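PDB 3WQC: D-threo-3-hydroxyaspartate dehydratase from Delftia, which uses pyridoxal 5'-phosphate to deaminate D-threo-3-hydroxyaspartate to oxaloacetate and ammonia, and also dehydrates L-threo- and L-erythro-3-hydroxyaspartate and D-serine. Local coordinates for residues V311-L314 with Q315-M319; V260-A263 with E264-A267; Q38-M41 with D42-V46; V24-L27 with D28-Q31. All coordinates share one frame; numbering follows the deposited sequence.

Contact 1: residues V311-L314 with Q315-M319; sequences VCDL and QGRVM
Val311 and Cys312 pair antiparallel with Val318 and Met319 across a tight beta hairpin, in which Cys312 and Val318 form a non-hydrogen-bonded pair flanked by the backbone bonds Met319 N to Val311 O and Asp313 N to Arg317 O. Its end is a type I turn from Asp313 to Gly316, closed by Gly316 N on Asp313 O at 2.8 Å, with Gly316 in the glycine position of a G1 bulge. Gly316 has a positive phi, at which a beta carbon would press against the preceding carbonyl oxygen, so the position calls for glycine. The carboxylate of Asp313 fills the inside of the bend. Its CG sits between the backbone N and the carbonyl carbon (chi1 63°), which brings OD1 over the amides of the turn. There Arg317 N donates to OD1 from above the carboxylate plane at 3.0 Å, and Gln315 N adds a weak bond. The second oxygen, OD2, makes a salt bridge at the edge of the Arg317 guanidinium, 2.7 Å from NH1. The oxygen lies in the guanidinium plane, but the N-H...O angle of 122° makes the hydrogen bond weak; the carboxylate and guanidinium planes stand 82° apart. Nearer the strands, Cys312 SG packs on Val318 CG2 at 3.9 Å, while Val311 CG1 approaches Met319 SD at 4.0 Å. Beyond the hairpin, Cys312 shares a backbone hydrogen bond with Arg356, whose NH2 also donates to Leu314 O. Val311 and Cys312 rest their side chains on Ile357 and Leu358, which fastens the hairpin to strand 354-358 of the mixed sheet.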
loop_
_atom_site.group_PDB
_atom_site.type_symbol
_atom_site.label_atom_id
_atom_site.label_comp_id
_atom_site.label_asym_id
_atom_site.label_seq_id
_atom_site.Cartn_x
_atom_site.Cartn_y
_atom_site.Cartn_z
ATOM N N VAL B 311 -10.856 15.437 -4.086
ATOM C CA VAL B 311 -10.197 16.098 -5.248
ATOM C C VAL B 311 -9.918 17.578 -4.914
ATOM O O VAL B 311 -10.877 18.295 -4.374
ATOM C CB VAL B 311 -11.143 16.015 -6.437
ATOM C CG1 VAL B 311 -10.610 16.873 -7.604
ATOM C CG2 VAL B 311 -11.326 14.558 -6.853
ATOM N N CYS B 312 -8.747 18.086 -5.248
ATOM C CA CYS B 312 -8.402 19.486 -5.148
ATOM C C CYS B 312 -7.866 19.885 -6.505
ATOM O O CYS B 312 -7.406 19.023 -7.317
ATOM C CB CYS B 312 -7.245 19.687 -4.150
ATOM S SG CYS B 312 -7.669 19.108 -2.504
ATOM N N ASP B 313 -7.880 21.184 -6.782
ATOM C CA ASP B 313 -7.260 21.650 -8.025
ATOM C C ASP B 313 -5.726 21.638 -7.902
ATOM O O ASP B 313 -5.152 21.285 -6.813
ATOM C CB ASP B 313 -7.857 22.996 -8.403
ATOM C CG ASP B 313 -7.593 24.120 -7.365
ATOM O OD1 ASP B 313 -6.579 23.992 -6.614
ATOM O OD2 ASP B 313 -8.361 25.161 -7.394
ATOM N N LEU B 314 -5.043 22.054 -8.972
ATOM C CA LEU B 314 -3.585 22.094 -8.981
ATOM C C LEU B 314 -3.008 22.971 -7.889
ATOM O O LEU B 314 -1.861 22.746 -7.435
ATOM C CB LEU B 314 -3.082 22.509 -10.379
ATOM C CG LEU B 314 -1.581 22.454 -10.658
ATOM C CD1 LEU B 314 -0.976 21.046 -10.338
ATOM C CD2 LEU B 314 -1.402 22.833 -12.153
ATOM N N GLN B 315 -3.775 23.976 -7.474
ATOM C CA GLN B 315 -3.318 24.934 -6.473
ATOM C C GLN B 315 -3.596 24.394 -5.066
ATOM O O GLN B 315 -3.224 24.986 -4.033
ATOM C CB GLN B 315 -4.018 26.267 -6.711
ATOM C CG GLN B 315 -3.565 26.956 -8.015
ATOM C CD GLN B 315 -4.189 26.344 -9.291
ATOM O OE1 GLN B 315 -5.356 25.917 -9.308
ATOM N NE2 GLN B 315 -3.408 26.303 -10.373
ATOM N N GLY B 316 -4.179 23.214 -5.019
ATOM C CA GLY B 316 -4.319 22.546 -3.751
ATOM C C GLY B 316 -5.616 22.895 -3.015
ATOM O O GLY B 316 -5.834 22.456 -1.855
ATOM N N ARG B 317 -6.503 23.607 -3.670
ATOM C CA ARG B 317 -7.781 23.966 -3.055
ATOM C C ARG B 317 -8.843 22.902 -3.295
ATOM O O ARG B 317 -9.070 22.416 -4.395
ATOM C CB ARG B 317 -8.299 25.279 -3.566
ATOM C CG ARG B 317 -7.312 26.391 -3.679
ATOM C CD ARG B 317 -8.127 27.603 -4.138
ATOM N NE ARG B 317 -7.332 28.610 -4.809
ATOM C CZ ARG B 317 -7.098 28.617 -6.113
ATOM N NH1 ARG B 317 -7.575 27.675 -6.873
ATOM N NH2 ARG B 317 -6.367 29.569 -6.645
ATOM N N VAL B 318 -9.563 22.586 -2.273
ATOM C CA VAL B 318 -10.587 21.561 -2.382
ATOM C C VAL B 318 -11.642 21.899 -3.431
ATOM O O VAL B 318 -12.128 23.044 -3.513
ATOM C CB VAL B 318 -11.239 21.415 -0.996
ATOM C CG1 VAL B 318 -12.568 20.656 -1.092
ATOM C CG2 VAL B 318 -10.185 20.732 -0.070
ATOM N N MET B 319 -12.059 20.875 -4.181
ATOM C CA MET B 319 -13.153 20.987 -5.138
ATOM C C MET B 319 -14.360 20.249 -4.565
ATOM O O MET B 319 -14.511 19.013 -4.720
ATOM C CB MET B 319 -12.759 20.439 -6.539
ATOM C CG MET B 319 -11.703 21.284 -7.184
ATOM S SD MET B 319 -11.229 20.605 -8.815
ATOM C CE MET B 319 -12.586 21.266 -9.803
#

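Contact 2: residues V260-A263 with E264-A267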
loop_
_atom_site.group_PDB
_atom_site.type_symbol
_atom_site.label_atom_id
_atom_site.label_comp_id
_atom_site.label_asym_id
_atom_site.label_seq_id
_atom_site.Cartn_x
_atom_site.Cartn_y
_atom_site.Cartn_z
ATOM N N VAL B 260 -9.749 16.999 14.522
ATOM C CA VAL B 260 -8.530 17.600 15.082
ATOM C C VAL B 260 -7.782 18.419 14.030
ATOM O O VAL B 260 -6.761 19.067 14.365
ATOM C CB VAL B 260 -7.645 16.564 15.763
ATOM C CG1 VAL B 260 -8.440 15.924 16.966
ATOM C CG2 VAL B 260 -7.162 15.510 14.762
ATOM N N CYS B 261 -8.302 18.497 12.780
ATOM C CA CYS B 261 -7.699 19.426 11.832
ATOM C C CYS B 261 -8.827 19.730 10.816
ATOM O O CYS B 261 -9.896 19.093 10.804
ATOM C CB CYS B 261 -6.481 18.801 11.090
ATOM S SG CYS B 261 -6.883 17.446 10.001
ATOM N N ALA B 262 -8.541 20.641 9.907
ATOM C CA ALA B 262 -9.429 20.890 8.742
ATOM C C ALA B 262 -8.753 20.333 7.509
ATOM O O ALA B 262 -7.537 20.127 7.537
ATOM C CB ALA B 262 -9.575 22.358 8.548
ATOM N N ALA B 263 -9.504 20.211 6.407
ATOM C CA ALA B 263 -8.897 19.738 5.164
ATOM C C ALA B 263 -7.736 20.679 4.696
ATOM O O ALA B 263 -6.725 20.197 4.168
ATOM C CB ALA B 263 -9.979 19.589 4.089
ATOM N N GLU B 264 -7.837 22.001 4.979
ATOM C CA GLU B 264 -6.793 22.945 4.655
ATOM C C GLU B 264 -5.526 22.747 5.466
ATOM O O GLU B 264 -4.499 23.386 5.105
ATOM C CB GLU B 264 -7.224 24.443 4.824
ATOM C CG GLU B 264 -8.509 24.893 4.191
ATOM C CD GLU B 264 -9.676 24.769 5.177
ATOM O OE1 GLU B 264 -10.026 25.794 5.843
ATOM O OE2 GLU B 264 -10.226 23.633 5.288
ATOM N N ASP B 265 -5.551 21.891 6.530
ATOM C CA ASP B 265 -4.289 21.580 7.241
ATOM C C ASP B 265 -3.582 20.359 6.660
ATOM O O ASP B 265 -2.430 20.106 7.108
ATOM C CB ASP B 265 -4.559 21.321 8.762
ATOM C CG ASP B 265 -5.339 22.469 9.399
ATOM O OD1 ASP B 265 -5.099 23.639 8.996
ATOM O OD2 ASP B 265 -6.253 22.268 10.237
ATOM N N VAL B 266 -4.160 19.669 5.670
ATOM C CA VAL B 266 -3.591 18.412 5.179
ATOM C C VAL B 266 -2.447 18.777 4.242
ATOM O O VAL B 266 -2.663 19.472 3.220
ATOM C CB VAL B 266 -4.680 17.564 4.494
ATOM C CG1 VAL B 266 -4.109 16.275 3.879
ATOM C CG2 VAL B 266 -5.786 17.171 5.474
ATOM N N ALA B 267 -1.229 18.393 4.638
ATOM C CA ALA B 267 0.000 18.785 3.942
ATOM C C ALA B 267 0.376 17.815 2.828
ATOM O O ALA B 267 1.253 18.115 2.059
ATOM C CB ALA B 267 1.128 19.038 4.972
#
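Asp265 OD2 receives the backbone N-H of Ala262 at 2.8 Å in an almost perfectly straight bond, with an N-H...O angle of 176°. The donor arrives from above the carboxylate plane, and the same oxygen also lies 3.6 Å from Cys261 CB. Asp265 can reach back over three residues because its CG is turned beside its own backbone N (chi1 -53°), which lays the carboxylate against the incoming chain. Two amides and two carbonyls of the backbone draw the rest of the turn together. Asp265 N donates to Ala262 O at 2.8 Å, and Val266 N repeats the step one residue on, to Ala263 O at 3.0 Å. In both, the donor stands well above the carbonyl plane. Aliphatic groups lie close beside these carbonyls: Asp265 CB is 3.4 Å from Ala262 O, and Val266 CG2 is equally near Ala263 O. On the exposed side Glu264 folds back through its bent chi2, which brings OE2 alongside the methyl of Ala262, 3.6 Å from CB. Inward, Val266 and Ala263 lean on Leu358 of strand 354-358, and Cys261 on Phe251 and Met255. The segment forms the link between helix 253-258 and strand 268-278. Its core is one turn of 3-10 helix, opened by a bond from the residue before it to the side chain three places on; that bond corresponds to one half of a capping box, for Ala262 has no polar side chain to return it.

Contact 3: residues Q38-M41 with D42-V46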
loop_
_atom_site.group_PDB
_atom_site.type_symbol
_atom_site.label_atom_id
_atom_site.label_comp_id
_atom_site.label_asym_id
_atom_site.label_seq_id
_atom_site.Cartn_x
_atom_site.Cartn_y
_atom_site.Cartn_z
ATOM N N GLN B 38 4.371 20.936 18.520
ATOM C CA GLN B 38 5.469 21.205 19.441
ATOM C C GLN B 38 5.000 22.263 20.442
ATOM O O GLN B 38 5.306 22.170 21.657
ATOM C CB GLN B 38 6.747 21.698 18.751
ATOM C CG GLN B 38 7.968 21.814 19.687
ATOM C CD GLN B 38 8.374 20.464 20.304
ATOM O OE1 GLN B 38 8.683 19.515 19.586
ATOM N NE2 GLN B 38 8.418 20.364 21.673
ATOM N N GLN B 39 4.295 23.319 19.976
ATOM C CA GLN B 39 3.851 24.363 20.912
ATOM C C GLN B 39 2.890 23.762 21.970
ATOM O O GLN B 39 2.872 24.178 23.139
ATOM C CB GLN B 39 3.136 25.505 20.139
ATOM C CG GLN B 39 4.189 26.260 19.352
ATOM C CD GLN B 39 3.655 27.205 18.301
ATOM O OE1 GLN B 39 2.411 27.409 18.149
ATOM N NE2 GLN B 39 4.605 27.821 17.538
ATOM N N ARG B 40 2.013 22.861 21.561
ATOM C CA ARG B 40 1.062 22.283 22.492
ATOM C C ARG B 40 1.802 21.476 23.552
ATOM O O ARG B 40 1.484 21.560 24.779
ATOM C CB ARG B 40 -0.020 21.432 21.797
ATOM C CG ARG B 40 -0.948 20.917 22.850
ATOM C CD ARG B 40 -2.144 20.345 22.239
ATOM N NE ARG B 40 -3.273 20.715 23.038
ATOM C CZ ARG B 40 -3.769 20.061 24.093
ATOM N NH1 ARG B 40 -4.844 20.681 24.624
ATOM N NH2 ARG B 40 -3.253 18.846 24.597
ATOM N N MET B 41 2.790 20.700 23.121
ATOM C CA MET B 41 3.579 19.922 24.107
ATOM C C MET B 41 4.409 20.803 25.051
ATOM O O MET B 41 4.458 20.551 26.258
ATOM C CB MET B 41 4.453 18.892 23.438
ATOM C CG MET B 41 3.627 17.910 22.566
ATOM S SD MET B 41 2.349 17.063 23.531
ATOM C CE MET B 41 0.836 17.823 23.045
ATOM N N ASP B 42 4.979 21.904 24.532
ATOM C CA ASP B 42 5.732 22.869 25.354
ATOM C C ASP B 42 4.755 23.453 26.373
ATOM O O ASP B 42 5.114 23.545 27.583
ATOM C CB ASP B 42 6.299 23.952 24.462
ATOM C CG ASP B 42 7.454 23.479 23.601
ATOM O OD1 ASP B 42 8.056 22.403 23.815
ATOM O OD2 ASP B 42 7.758 24.219 22.648
ATOM N N ALA B 43 3.499 23.723 25.957
ATOM C CA ALA B 43 2.507 24.329 26.880
ATOM C C ALA B 43 2.139 23.353 28.032
ATOM O O ALA B 43 1.843 23.800 29.174
ATOM C CB ALA B 43 1.263 24.803 26.139
ATOM N N GLN B 44 2.146 22.048 27.711
ATOM C CA GLN B 44 1.882 20.933 28.635
ATOM C C GLN B 44 3.147 20.583 29.476
ATOM O O GLN B 44 3.015 19.869 30.485
ATOM C CB GLN B 44 1.331 19.672 27.913
ATOM C CG GLN B 44 -0.006 19.835 27.188
ATOM C CD GLN B 44 -1.186 19.754 28.135
ATOM O OE1 GLN B 44 -1.058 19.944 29.307
ATOM N NE2 GLN B 44 -2.338 19.416 27.612
ATOM N N GLY B 45 4.324 21.154 29.167
ATOM C CA GLY B 45 5.627 20.797 29.825
ATOM C C GLY B 45 6.025 19.338 29.598
ATOM O O GLY B 45 6.625 18.740 30.546
ATOM N N VAL B 46 5.699 18.729 28.432
ATOM C CA VAL B 46 6.153 17.399 28.149
ATOM C C VAL B 46 7.067 17.400 26.911
ATOM O O VAL B 46 6.932 18.330 26.013
ATOM C CB VAL B 46 4.985 16.380 27.985
ATOM C CG1 VAL B 46 4.169 16.397 29.262
ATOM C CG2 VAL B 46 4.068 16.729 26.786
#
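Met41 and Val46 make up the tight, buried side of this helix end, whereas Asp42 lies on its exposed side. Met41 bends at both chi2 and chi3 and brings SD to 3.7 Å from Val46 CG2. Next to them the backbone closes a Schellman motif: Val46 N donates to Met41 O at 3.1 Å, and Gly45 N to Asp42 O. Gly45 carries the positive phi (62°) that turns the chain off the helix, a conformation that favours glycine. The exposed carboxylate of Asp42 is held from the buried side by the amide of Gln38, whose NE2 donates to OD1 at 3.0 Å. That oxygen lies in the plane of the amide but is itself met from above the carboxylate plane, and the two flat groups are 41° apart. With a leucine in place of Gln38, Asp42 OD1 would probably lose this amide donor, and its carboxylate would be freer to turn. Arg40 and Gln44 run side by side, with Arg40 NH2 and Gln44 NE2 only 3.2 Å apart; both are donors, and both face carbonyls outside the helix. Arg40 NH2 bonds to Ala234 O, while Gln44 NE2 reaches Ser235 O weakly. Helix 27-44 thus ends against the parallel barrel sheet, with Met41 packed on Leu48 of strand 47-48 and both Met41 and Val46 on Val243 of strand 242-243.

Contact 4: residues V24-L27 with D28-Q31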
loop_
_atom_site.group_PDB
_atom_site.type_symbol
_atom_site.label_atom_id
_atom_site.label_comp_id
_atom_site.label_asym_id
_atom_site.label_seq_id
_atom_site.Cartn_x
_atom_site.Cartn_y
_atom_site.Cartn_z
ATOM N N VAL B 24 3.011 14.822 -2.827
ATOM C CA VAL B 24 3.504 16.178 -2.719
ATOM C C VAL B 24 3.320 16.610 -1.250
ATOM O O VAL B 24 2.179 16.519 -0.709
ATOM C CB VAL B 24 2.657 17.092 -3.639
ATOM C CG1 VAL B 24 3.067 18.559 -3.390
ATOM C CG2 VAL B 24 2.928 16.665 -5.117
ATOM N N ILE B 25 4.421 17.096 -0.634
ATOM C CA ILE B 25 4.271 17.696 0.701
ATOM C C ILE B 25 4.280 19.239 0.526
ATOM O O ILE B 25 5.259 19.800 0.025
ATOM C CB ILE B 25 5.482 17.345 1.620
ATOM C CG1 ILE B 25 5.591 15.837 1.865
ATOM C CG2 ILE B 25 5.321 18.089 2.985
ATOM C CD1 ILE B 25 6.946 15.495 2.533
ATOM N N ASP B 26 3.184 19.883 0.977
ATOM C CA ASP B 26 3.129 21.354 0.985
ATOM C C ASP B 26 3.957 21.781 2.241
ATOM O O ASP B 26 3.516 21.553 3.389
ATOM C CB ASP B 26 1.663 21.797 1.092
ATOM C CG ASP B 26 1.496 23.341 1.243
ATOM O OD1 ASP B 26 2.203 24.056 1.952
ATOM O OD2 ASP B 26 0.624 23.845 0.609
ATOM N N LEU B 27 5.194 22.230 2.038
ATOM C CA LEU B 27 6.095 22.507 3.171
ATOM C C LEU B 27 5.543 23.539 4.122
ATOM O O LEU B 27 5.772 23.415 5.341
ATOM C CB LEU B 27 7.506 22.908 2.724
ATOM C CG LEU B 27 8.240 21.730 2.017
ATOM C CD1 LEU B 27 9.504 22.276 1.374
ATOM C CD2 LEU B 27 8.578 20.643 3.107
ATOM N N ASP B 28 4.834 24.550 3.631
ATOM C CA ASP B 28 4.314 25.571 4.551
ATOM C C ASP B 28 3.252 24.959 5.481
ATOM O O ASP B 28 3.252 25.243 6.703
ATOM C CB ASP B 28 3.769 26.766 3.731
ATOM C CG ASP B 28 4.952 27.667 3.088
ATOM O OD1 ASP B 28 6.188 27.292 2.972
ATOM O OD2 ASP B 28 4.627 28.795 2.671
ATOM N N ARG B 29 2.362 24.074 4.928
ATOM C CA ARG B 29 1.366 23.399 5.806
ATOM C C ARG B 29 2.069 22.451 6.749
ATOM O O ARG B 29 1.692 22.382 7.941
ATOM C CB ARG B 29 0.384 22.574 4.992
ATOM C CG ARG B 29 -0.573 23.480 4.218
ATOM C CD ARG B 29 -1.585 22.638 3.439
ATOM N NE ARG B 29 -2.553 23.500 2.716
ATOM C CZ ARG B 29 -3.688 23.013 2.185
ATOM N NH1 ARG B 29 -4.070 21.706 2.336
ATOM N NH2 ARG B 29 -4.504 23.850 1.573
ATOM N N MET B 30 3.087 21.727 6.257
ATOM C CA MET B 30 3.842 20.760 7.138
ATOM C C MET B 30 4.501 21.566 8.297
ATOM O O MET B 30 4.385 21.149 9.504
ATOM C CB MET B 30 4.947 20.032 6.401
ATOM C CG MET B 30 5.680 19.003 7.252
ATOM S SD MET B 30 7.194 18.418 6.490
ATOM C CE MET B 30 8.362 19.821 6.684
ATOM N N GLN B 31 5.107 22.713 8.021
ATOM C CA GLN B 31 5.725 23.498 9.116
ATOM C C GLN B 31 4.712 24.016 10.108
ATOM O O GLN B 31 5.000 24.015 11.323
ATOM C CB GLN B 31 6.472 24.673 8.517
ATOM C CG GLN B 31 7.797 24.143 8.071
ATOM C CD GLN B 31 8.744 23.627 9.226
ATOM O OE1 GLN B 31 9.610 22.936 8.922
ATOM N NE2 GLN B 31 8.571 24.052 10.485
#
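Asp26 caps the N terminus of helix 27-44, its OD1 accepting from Arg29 N at 3.0 Å as an N-cap bond. The donor comes from above the carboxylate plane, and the bond is fairly straight at 163°. With CG anti to the backbone N (chi1 175°), the carboxylate of Asp26 swings off the end of strand 22-26 and onto the first turn, where the amides have no preceding carbonyls of the helix to use. The next amides are served by backbone oxygens: Met30 N bonds to Asp26 O at 2.9 Å, and Gln31 N to Leu27 O at 2.8 Å. Asp26 therefore accepts with both its carbonyl and its side chain, while its own N bonds to Ala267 O and so ties strand to loop. Toward Arg29, OD2 makes a long salt bridge, 3.8 Å from NE. It lies well out of the guanidinium plane, so that link is one of charge, with no N-H aimed at it; the Arg29 chain, extended from CG to NE, runs instead to Val266 O, to which NH1 donates. On the way Arg29 CG passes 3.6 Å from Asp26 CG. Replacing Asp26 by an alanine would probably strip Arg29 N of its capping acceptor and take away the negative charge beside the arginine. Asp28 OD1 stands 5.2 Å from Asp26 OD1, and the two carboxylates probably repel one another mildly. On the apolar side, Ile25 CG2 meets Met30 CB at 3.9 Å, and Leu27 and Met30 lie side by side with CD2 of Leu27 3.7 Å from CE of Met30.

From the N terminus the four contacts follow in series, each local: an N-cap, a helix C terminus, a 3-10 turn and a hairpin. None encloses or crosses another. Contact 4 starts helix 27-44 where strand 22-26 leaves the mixed sheet, and contact 3 ends the same helix beside the parallel barrel sheet, their centres about 21 Å apart. Contact 2 comes much later, between helix 253-258 and strand 268-278, yet folds back onto contact 4, where Arg29 and Asp26 probably hydrogen-bond to Val266 and Ala267. Contact 1 is a hairpin joining strand 310-312 to 318-319. Arg29 thus lies where contacts 1, 2 and 4 meet, bonded to contact 2 and merely packed near Gly316 of contact 1.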